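Long-range contacts in glutamine cyclotransferase (Tannerella forsythia, PDB 6QRO), which probably catalyses, as a zinc-dependent glutaminyl cyclase, the conversion of N-terminal glutamine in peptides to pyroglutamate: residues A165-T170 with D180-G185; V48-A53 with E85-Q90; V93-P98 with G157-F162. All blocks are in the same frame, centred on the assembly; numbering follows the deposited sequence.

Along the chain the contacts come in series: interaction 2 closes first, interaction 3 follows, and interaction 1 opens last. Interactions 2 and 3 share strand 86-96, the former near its start and the latter at its end, with centres about 23 Å apart. Interaction 3 pairs that strand with strand 157-163, whose following loop carries a zinc ligand and leads to helix 184-191 in interaction 1, also about 23 Å from interaction 3. Interactions 1 and 2 lie closer, about 12 Å between centres, and touch where Y168 and L184 pack on L87. Strand 86-96 thus carries interactions 2 and 3, and the loop after strand 157-163 leads to interaction 1 at the zinc site.

Interaction 1 of 3, residues A165-T170 with D180-G185; sequences AEDYGT and DTWCLG. With ZN (zinc ion), chain E; SO4 (sulfate ion), chain F.
E166 and C183 join the two loops through their backbones: C183 N donates to E166 O over 3.0 Å, and the N-H...O angle of 175° makes the bond almost straight. L184 N reaches A165 O at 2.9 Å, standing 41° above the carbonyl plane. Loop carbonyls thus occupy the N-H groups of the N-cap residue C183 and of L184 after it. A165 O also accepts from a water that accepts a hydrogen bond from Y168 N (2.6 Å from N to the water oxygen) and donates to T181 O. A second water links T181 O to Y168 O. T170 OG1 and T181 OG1 make a weak hydrogen bond of 3.3 Å. W182 turns CG beside its backbone N (chi1 -54°), laying the indole against the loop: G169 CA sits 3.4 Å from the centroid of the W182 six-membered ring, nearly on its normal, a CH-pi contact. E166 O lies at the edge of that ring, whereas D167 OD1 approaches W182 CZ3 obliquely at 3.2 Å. D111 accepts from the backbone N of E166 and D167, and R113 donates to D167 O and G169 O. Both carboxylate oxygens of D167 bind zinc, OD1 at 2.3 Å and OD2 at 2.0 Å. With D134, H288 and a water they complete the single-zinc site characteristic of type II glutaminyl cyclases, built on the M28 peptidase fold.

Interaction 2 of 3, residues V48-A53 with E85-Q90; sequences VPNTEA and EKLKAQ
The flat carboxamide of N50 turns both its oxygen and its nitrogen to the backbone of strand 86-90, where each finds a partner. N50 ND2 donates to K86 O at 2.9 Å, and that oxygen lies only 2° out of the N50 amide plane, so the acceptor lies in the plane of the amide. N50 OD1 accepts from K88 N at 2.9 Å, with an N-H...O angle of 163° and the donor somewhat off the carbonyl plane. The two bonds together fix the rotation of the amide, which spans L87 much as a stretch of neighbouring strand would. N50 CG lies beside its own backbone N (chi1 -66°), which sends the amide across to the strand. K88 CG also comes 3.2 Å from N50 OD1, its chain crossing the amide at a slant. A water extends the polar link, accepting from N50 N at 2.9 Å and donating to K88 O, the carbonyl of a residue at the centre of an inverse gamma turn. The apolar part is modest: P49 CB lies 4.3 Å from L87 CB. L87 also pairs through its backbone with L79 of strand 71-80. P49 and N50 form the middle of a type II turn from V48 to T51. T51 OG1 donates to V48 O at 2.7 Å, on a lone pair in the carbonyl plane, and caps H54 N. This is a beta turn leading into an N-capped helix, 52-67, with its asparagine amide docked on the backbone of a sheet strand.

Interaction 3 of 3, residues V93-P98 with G157-F162; sequences VGAFQP and GIDIVF
Two neighbouring strands of the central mixed sheet, 86-96 and 157-163, run antiparallel here; the axes of their segments 93-96 and 157-162 approach to 4.6 Å, with 172° between their directions. G94 and I160 form a hydrogen-bonded pair with both bonds made: G94 N donates to I160 O at 2.6 Å, and I160 N returns a bond to G94 O at 2.7 Å. The next hydrogen-bonded pair contributes F96 N to I158 O, also 2.7 Å, while F96 O is taken by R103. V93 with V161 and A95 with D159 are the non-hydrogen-bonded pairs. On their face of the sheet the two valines lie side by side, pointing the same way, with V93 CG2 3.9 Å from V161 CG2. A95 CB beside them approaches D159 OD1 at 3.4 Å. The face bearing F96, I158 and I160 is turned to helix 132-151, where A146 meets both F96 and I160. With CG beside its backbone N (chi1 -68°), F96 extends its ring diagonally past its own partner toward I160: F96 CE1 is 3.6 Å from I160 CD1, and I158 O lies at the edge of the ring. G94, the cross-strand partner of I160, has no side chain on this face. The polar exception is D159, which forms a salt bridge to R103 and a hydrogen bond to Y198. Chemically, the contact combines backbone pairing with largely apolar faces, and its one buried carboxylate is probably held ionised by the arginine, which also binds the carbonyls of F96 and Q97 where strand 86-96 ends.

Interaction 1 of 3, residues A165-T170 with D180-G185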
loop_
_atom_site.group_PDB
_atom_site.type_symbol
_atom_site.label_atom_id
_atom_site.label_comp_id
_atom_site.label_asym_id
_atom_site.label_seq_id
_atom_site.Cartn_x
_atom_site.Cartn_y
_atom_site.Cartn_z
ATOM N N ALA A 165 10.612 1.762 -0.938
ATOM C CA ALA A 165 11.504 1.957 0.210
ATOM C C ALA A 165 10.729 2.368 1.460
ATOM O O ALA A 165 11.208 3.165 2.273
ATOM C CB ALA A 165 12.610 2.970 -0.113
ATOM N N GLU A 166 9.514 1.832 1.599
ATOM C CA GLU A 166 8.695 2.057 2.782
ATOM C C GLU A 166 9.123 1.187 3.950
ATOM O O GLU A 166 8.996 1.613 5.104
ATOM C CB GLU A 166 7.237 1.764 2.444
ATOM C CG GLU A 166 6.222 1.826 3.579
ATOM C CD GLU A 166 5.981 0.447 4.244
ATOM O OE1 GLU A 166 6.665 -0.524 3.860
ATOM O OE2 GLU A 166 5.096 0.323 5.120
ATOM N N ASP A 167 9.620 -0.024 3.668
ATOM C CA ASP A 167 9.760 -1.093 4.649
ATOM C C ASP A 167 11.220 -1.422 4.953
ATOM O O ASP A 167 11.543 -2.562 5.302
ATOM C CB ASP A 167 9.039 -2.351 4.164
ATOM C CG ASP A 167 8.182 -2.967 5.238
ATOM O OD1 ASP A 167 8.042 -2.353 6.304
ATOM O OD2 ASP A 167 7.620 -4.036 5.023
ATOM N N TYR A 168 12.104 -0.425 4.850
ATOM C CA TYR A 168 13.540 -0.566 5.076
ATOM C C TYR A 168 13.942 0.097 6.384
ATOM O O TYR A 168 15.068 0.554 6.534
ATOM C CB TYR A 168 14.316 0.064 3.918
ATOM C CG TYR A 168 15.635 -0.561 3.488
ATOM C CD1 TYR A 168 16.786 -0.448 4.290
ATOM C CD2 TYR A 168 15.776 -1.135 2.230
ATOM C CE1 TYR A 168 18.002 -0.970 3.880
ATOM C CE2 TYR A 168 17.000 -1.644 1.801
ATOM C CZ TYR A 168 18.115 -1.556 2.628
ATOM O OH TYR A 168 19.338 -2.067 2.209
ATOM N N GLY A 169 13.022 0.177 7.338
ATOM C CA GLY A 169 13.311 0.923 8.536
ATOM C C GLY A 169 14.232 0.168 9.449
ATOM O O GLY A 169 14.525 -1.011 9.236
ATOM N N THR A 170 14.668 0.867 10.489
ATOM C CA THR A 170 15.617 0.323 11.446
ATOM C C THR A 170 15.117 -1.028 11.954
ATOM O O THR A 170 14.010 -1.104 12.498
ATOM C CB THR A 170 15.802 1.292 12.615
ATOM O OG1 THR A 170 16.218 2.564 12.121
ATOM C CG2 THR A 170 16.870 0.782 13.558
ATOM N N ASP A 180 11.989 8.679 11.063
ATOM C CA ASP A 180 11.600 8.732 9.647
ATOM C C ASP A 180 12.448 7.800 8.780
ATOM O O ASP A 180 12.787 8.135 7.644
ATOM C CB ASP A 180 11.645 10.168 9.093
ATOM C CG ASP A 180 10.823 11.160 9.934
ATOM O OD1 ASP A 180 9.746 10.770 10.417
ATOM O OD2 ASP A 180 11.240 12.332 10.092
ATOM N N THR A 181 12.848 6.641 9.310
ATOM C CA THR A 181 13.605 5.700 8.493
ATOM C C THR A 181 12.704 4.768 7.689
ATOM O O THR A 181 13.205 4.053 6.811
ATOM C CB THR A 181 14.597 4.906 9.345
ATOM O OG1 THR A 181 13.913 4.094 10.301
ATOM C CG2 THR A 181 15.502 5.862 10.063
ATOM N N TRP A 182 11.408 4.743 8.002
ATOM C CA TRP A 182 10.351 4.105 7.241
ATOM C C TRP A 182 9.752 5.109 6.263
ATOM O O TRP A 182 9.931 6.321 6.394
ATOM C CB TRP A 182 9.244 3.580 8.155
ATOM C CG TRP A 182 9.717 2.681 9.242
ATOM C CD1 TRP A 182 10.046 3.033 10.514
ATOM C CD2 TRP A 182 9.919 1.268 9.148
ATOM N NE1 TRP A 182 10.441 1.926 11.220
ATOM C CE2 TRP A 182 10.374 0.828 10.404
ATOM C CE3 TRP A 182 9.766 0.332 8.116
ATOM C CZ2 TRP A 182 10.673 -0.516 10.665
ATOM C CZ3 TRP A 182 10.059 -0.994 8.370
ATOM C CH2 TRP A 182 10.511 -1.407 9.631
ATOM N N CYS A 183 9.020 4.584 5.280
ATOM C CA CYS A 183 8.297 5.414 4.319
ATOM C C CYS A 183 9.252 6.363 3.583
ATOM O O CYS A 183 8.947 7.537 3.375
ATOM C CB CYS A 183 7.192 6.206 5.023
ATOM S SG CYS A 183 6.103 5.296 6.183
ATOM N N LEU A 184 10.413 5.859 3.151
ATOM C CA LEU A 184 11.377 6.746 2.494
ATOM C C LEU A 184 10.838 7.261 1.166
ATOM O O LEU A 184 11.081 8.415 0.790
ATOM C CB LEU A 184 12.711 6.028 2.281
ATOM C CG LEU A 184 13.405 5.516 3.549
ATOM C CD1 LEU A 184 14.695 4.781 3.220
ATOM C CD2 LEU A 184 13.646 6.654 4.536
ATOM N N GLY A 185 10.116 6.414 0.433
ATOM C CA GLY A 185 9.591 6.835 -0.854
ATOM C C GLY A 185 8.481 7.852 -0.711
ATOM O O GLY A 185 8.476 8.872 -1.402
HETATM ZN ZN ZN E . 6.494 -4.033 6.704
HETATM S S SO4 F . 9.065 7.309 13.463
HETATM O O1 SO4 F . 7.638 7.298 13.162
HETATM O O2 SO4 F . 9.621 8.628 13.179
HETATM O O3 SO4 F . 9.773 6.312 12.651
HETATM O O4 SO4 F . 9.204 6.986 14.883
HETATM O O HOH W 1 12.188 2.190 4.631
HETATM O O HOH W 2 15.766 3.488 6.306
HETATM O O HOH W 3 5.381 -3.485 7.949
#

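Interaction 2 of 3, residues V48-A53 with E85-Q90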
loop_
_atom_site.group_PDB
_atom_site.type_symbol
_atom_site.label_atom_id
_atom_site.label_comp_id
_atom_site.label_asym_id
_atom_site.label_seq_id
_atom_site.Cartn_x
_atom_site.Cartn_y
_atom_site.Cartn_z
ATOM N N VAL A 48 13.367 -6.080 -2.685
ATOM C CA VAL A 48 14.312 -5.311 -1.866
ATOM C C VAL A 48 14.974 -4.236 -2.727
ATOM O O VAL A 48 15.498 -4.549 -3.806
ATOM C CB VAL A 48 15.386 -6.218 -1.236
ATOM C CG1 VAL A 48 16.407 -5.385 -0.470
ATOM C CG2 VAL A 48 14.756 -7.240 -0.324
ATOM N N PRO A 49 14.953 -2.966 -2.313
ATOM C CA PRO A 49 15.635 -1.925 -3.089
ATOM C C PRO A 49 17.107 -2.260 -3.341
ATOM O O PRO A 49 17.823 -2.725 -2.449
ATOM C CB PRO A 49 15.462 -0.681 -2.215
ATOM C CG PRO A 49 14.163 -0.932 -1.507
ATOM C CD PRO A 49 14.134 -2.396 -1.229
ATOM N N ASN A 50 17.548 -2.005 -4.577
ATOM C CA ASN A 50 18.905 -2.276 -5.081
ATOM C C ASN A 50 19.126 -3.738 -5.454
ATOM O O ASN A 50 20.276 -4.188 -5.443
ATOM C CB ASN A 50 20.030 -1.827 -4.134
ATOM C CG ASN A 50 20.098 -0.312 -3.969
ATOM O OD1 ASN A 50 19.463 0.426 -4.714
ATOM N ND2 ASN A 50 20.899 0.154 -3.012
ATOM N N THR A 51 18.076 -4.533 -5.662
ATOM C CA THR A 51 18.231 -5.877 -6.200
ATOM C C THR A 51 17.641 -5.929 -7.602
ATOM O O THR A 51 16.843 -5.076 -7.989
ATOM C CB THR A 51 17.550 -6.943 -5.329
ATOM O OG1 THR A 51 16.132 -6.709 -5.283
ATOM C CG2 THR A 51 18.126 -6.926 -3.928
ATOM N N GLU A 52 18.018 -6.962 -8.356
ATOM C CA GLU A 52 17.465 -7.120 -9.700
ATOM C C GLU A 52 15.974 -7.461 -9.649
ATOM O O GLU A 52 15.209 -7.010 -10.503
ATOM C CB GLU A 52 18.255 -8.174 -10.479
ATOM C CG GLU A 52 17.931 -8.258 -11.981
ATOM C CD GLU A 52 18.068 -6.926 -12.749
ATOM O OE1 GLU A 52 17.491 -6.821 -13.856
ATOM O OE2 GLU A 52 18.748 -5.989 -12.272
ATOM N N ALA A 53 15.554 -8.287 -8.680
ATOM C CA ALA A 53 14.136 -8.615 -8.528
ATOM C C ALA A 53 13.290 -7.364 -8.329
ATOM O O ALA A 53 12.153 -7.288 -8.803
ATOM C CB ALA A 53 13.934 -9.568 -7.354
ATOM N N GLU A 85 23.003 3.524 3.729
ATOM C CA GLU A 85 22.967 2.967 2.375
ATOM C C GLU A 85 22.085 3.798 1.448
ATOM O O GLU A 85 20.999 4.244 1.830
ATOM C CB GLU A 85 22.462 1.524 2.404
ATOM C CG GLU A 85 23.559 0.478 2.396
ATOM C CD GLU A 85 24.043 0.178 1.008
ATOM O OE1 GLU A 85 23.318 -0.518 0.264
ATOM O OE2 GLU A 85 25.142 0.644 0.646
ATOM N N LYS A 86 22.576 4.043 0.231
ATOM C CA LYS A 86 21.827 4.781 -0.783
ATOM C C LYS A 86 20.903 3.829 -1.545
ATOM O O LYS A 86 21.372 2.873 -2.172
ATOM C CB LYS A 86 22.774 5.498 -1.750
ATOM C CG LYS A 86 23.607 6.618 -1.142
ATOM C CD LYS A 86 22.717 7.688 -0.522
ATOM C CE LYS A 86 23.488 8.968 -0.233
ATOM N NZ LYS A 86 22.830 9.739 0.845
ATOM N N LEU A 87 19.591 4.073 -1.462
ATOM C CA LEU A 87 18.590 3.208 -2.076
ATOM C C LEU A 87 18.135 3.827 -3.396
ATOM O O LEU A 87 17.643 4.962 -3.425
ATOM C CB LEU A 87 17.403 2.999 -1.137
ATOM C CG LEU A 87 17.814 2.468 0.243
ATOM C CD1 LEU A 87 16.618 2.235 1.129
ATOM C CD2 LEU A 87 18.697 1.230 0.129
ATOM N N LYS A 88 18.263 3.053 -4.473
ATOM C CA LYS A 88 17.841 3.460 -5.810
ATOM C C LYS A 88 16.367 3.103 -5.941
ATOM O O LYS A 88 16.004 2.006 -6.380
ATOM C CB LYS A 88 18.693 2.762 -6.862
ATOM C CG LYS A 88 20.175 2.880 -6.589
ATOM C CD LYS A 88 20.737 4.251 -6.861
ATOM C CE LYS A 88 22.268 4.187 -6.830
ATOM N NZ LYS A 88 22.924 4.505 -8.136
ATOM N N ALA A 89 15.518 4.054 -5.561
ATOM C CA ALA A 89 14.081 3.871 -5.450
ATOM C C ALA A 89 13.347 4.314 -6.713
ATOM O O ALA A 89 13.826 5.160 -7.463
ATOM C CB ALA A 89 13.532 4.642 -4.248
ATOM N N GLN A 90 12.190 3.687 -6.954
ATOM C CA GLN A 90 11.245 4.080 -7.995
ATOM C C GLN A 90 9.879 4.250 -7.338
ATOM O O GLN A 90 9.295 3.270 -6.879
ATOM C CB GLN A 90 11.141 3.061 -9.138
ATOM C CG GLN A 90 12.363 2.825 -9.999
ATOM C CD GLN A 90 13.128 1.560 -9.652
ATOM O OE1 GLN A 90 12.705 0.781 -8.817
ATOM N NE2 GLN A 90 14.235 1.334 -10.344
HETATM O O HOH W 4 16.650 -0.367 -6.734
#

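Interaction 3 of 3, residues V93-P98 with G157-F162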
loop_
_atom_site.group_PDB
_atom_site.type_symbol
_atom_site.label_atom_id
_atom_site.label_comp_id
_atom_site.label_asym_id
_atom_site.label_seq_id
_atom_site.Cartn_x
_atom_site.Cartn_y
_atom_site.Cartn_z
ATOM N N VAL A 93 3.766 6.096 -10.318
ATOM C CA VAL A 93 2.505 6.826 -10.316
ATOM C C VAL A 93 1.763 6.509 -11.608
ATOM O O VAL A 93 2.267 6.767 -12.710
ATOM C CB VAL A 93 2.699 8.347 -10.173
ATOM C CG1 VAL A 93 1.327 9.060 -10.237
ATOM C CG2 VAL A 93 3.406 8.687 -8.877
ATOM N N GLY A 94 0.542 6.016 -11.470
ATOM C CA GLY A 94 -0.320 5.842 -12.615
ATOM C C GLY A 94 -1.434 6.844 -12.459
ATOM O O GLY A 94 -2.203 6.790 -11.492
ATOM N N ALA A 95 -1.462 7.816 -13.356
ATOM C CA ALA A 95 -2.453 8.879 -13.326
ATOM C C ALA A 95 -3.501 8.544 -14.373
ATOM O O ALA A 95 -3.193 8.478 -15.567
ATOM C CB ALA A 95 -1.823 10.242 -13.603
ATOM N N PHE A 96 -4.736 8.364 -13.931
ATOM C CA PHE A 96 -5.818 7.956 -14.811
ATOM C C PHE A 96 -6.683 9.164 -15.122
ATOM O O PHE A 96 -7.003 9.952 -14.226
ATOM C CB PHE A 96 -6.649 6.832 -14.192
ATOM C CG PHE A 96 -5.912 5.516 -14.078
ATOM C CD1 PHE A 96 -5.048 5.263 -13.026
ATOM C CD2 PHE A 96 -6.097 4.526 -15.039
ATOM C CE1 PHE A 96 -4.401 4.051 -12.933
ATOM C CE2 PHE A 96 -5.449 3.322 -14.951
ATOM C CZ PHE A 96 -4.593 3.086 -13.894
ATOM N N GLN A 97 -7.020 9.314 -16.400
ATOM C CA GLN A 97 -7.670 10.506 -16.930
ATOM C C GLN A 97 -6.957 11.742 -16.383
ATOM O O GLN A 97 -7.574 12.562 -15.688
ATOM C CB GLN A 97 -9.155 10.544 -16.608
ATOM C CG GLN A 97 -9.904 9.261 -16.934
ATOM C CD GLN A 97 -11.339 9.309 -16.462
ATOM O OE1 GLN A 97 -12.262 9.576 -17.245
ATOM N NE2 GLN A 97 -11.534 9.120 -15.158
ATOM N N PRO A 98 -5.668 11.913 -16.692
ATOM C CA PRO A 98 -4.882 12.982 -16.056
ATOM C C PRO A 98 -5.384 14.395 -16.348
ATOM O O PRO A 98 -4.882 15.345 -15.724
ATOM C CB PRO A 98 -3.477 12.764 -16.627
ATOM C CG PRO A 98 -3.717 12.136 -17.944
ATOM C CD PRO A 98 -4.928 11.266 -17.793
ATOM N N GLY A 157 -11.024 11.560 -11.607
ATOM C CA GLY A 157 -9.693 11.057 -11.844
ATOM C C GLY A 157 -9.200 10.209 -10.686
ATOM O O GLY A 157 -9.651 10.336 -9.545
ATOM N N ILE A 158 -8.286 9.294 -11.011
ATOM C CA ILE A 158 -7.668 8.389 -10.049
ATOM C C ILE A 158 -6.161 8.387 -10.262
ATOM O O ILE A 158 -5.694 8.199 -11.391
ATOM C CB ILE A 158 -8.211 6.953 -10.169
ATOM C CG1 ILE A 158 -9.670 6.872 -9.676
ATOM C CG2 ILE A 158 -7.233 5.970 -9.514
ATOM C CD1 ILE A 158 -9.874 7.107 -8.173
ATOM N N ASP A 159 -5.411 8.589 -9.181
ATOM C CA ASP A 159 -3.963 8.436 -9.170
ATOM C C ASP A 159 -3.642 7.196 -8.359
ATOM O O ASP A 159 -3.990 7.114 -7.174
ATOM C CB ASP A 159 -3.274 9.649 -8.547
ATOM C CG ASP A 159 -3.487 10.920 -9.322
ATOM O OD1 ASP A 159 -2.996 11.040 -10.468
ATOM O OD2 ASP A 159 -4.211 11.783 -8.794
ATOM N N ILE A 160 -2.998 6.224 -8.990
ATOM C CA ILE A 160 -2.517 5.046 -8.286
ATOM C C ILE A 160 -1.032 5.274 -8.059
ATOM O O ILE A 160 -0.285 5.536 -9.009
ATOM C CB ILE A 160 -2.802 3.750 -9.071
ATOM C CG1 ILE A 160 -4.307 3.483 -9.131
ATOM C CG2 ILE A 160 -2.118 2.545 -8.442
ATOM C CD1 ILE A 160 -4.691 2.199 -9.835
ATOM N N VAL A 161 -0.604 5.222 -6.800
ATOM C CA VAL A 161 0.787 5.504 -6.448
ATOM C C VAL A 161 1.334 4.323 -5.648
ATOM O O VAL A 161 0.785 3.969 -4.596
ATOM C CB VAL A 161 0.930 6.817 -5.659
ATOM C CG1 VAL A 161 2.390 7.056 -5.309
ATOM C CG2 VAL A 161 0.381 7.989 -6.470
ATOM N N PHE A 162 2.395 3.709 -6.164
ATOM C CA PHE A 162 3.116 2.633 -5.498
ATOM C C PHE A 162 4.394 3.224 -4.918
ATOM O O PHE A 162 5.287 3.630 -5.666
ATOM C CB PHE A 162 3.450 1.493 -6.463
ATOM C CG PHE A 162 2.244 0.887 -7.146
ATOM C CD1 PHE A 162 1.091 0.637 -6.442
ATOM C CD2 PHE A 162 2.275 0.586 -8.492
ATOM C CE1 PHE A 162 -0.024 0.077 -7.062
ATOM C CE2 PHE A 162 1.162 0.043 -9.123
ATOM C CZ PHE A 162 0.006 -0.216 -8.393
#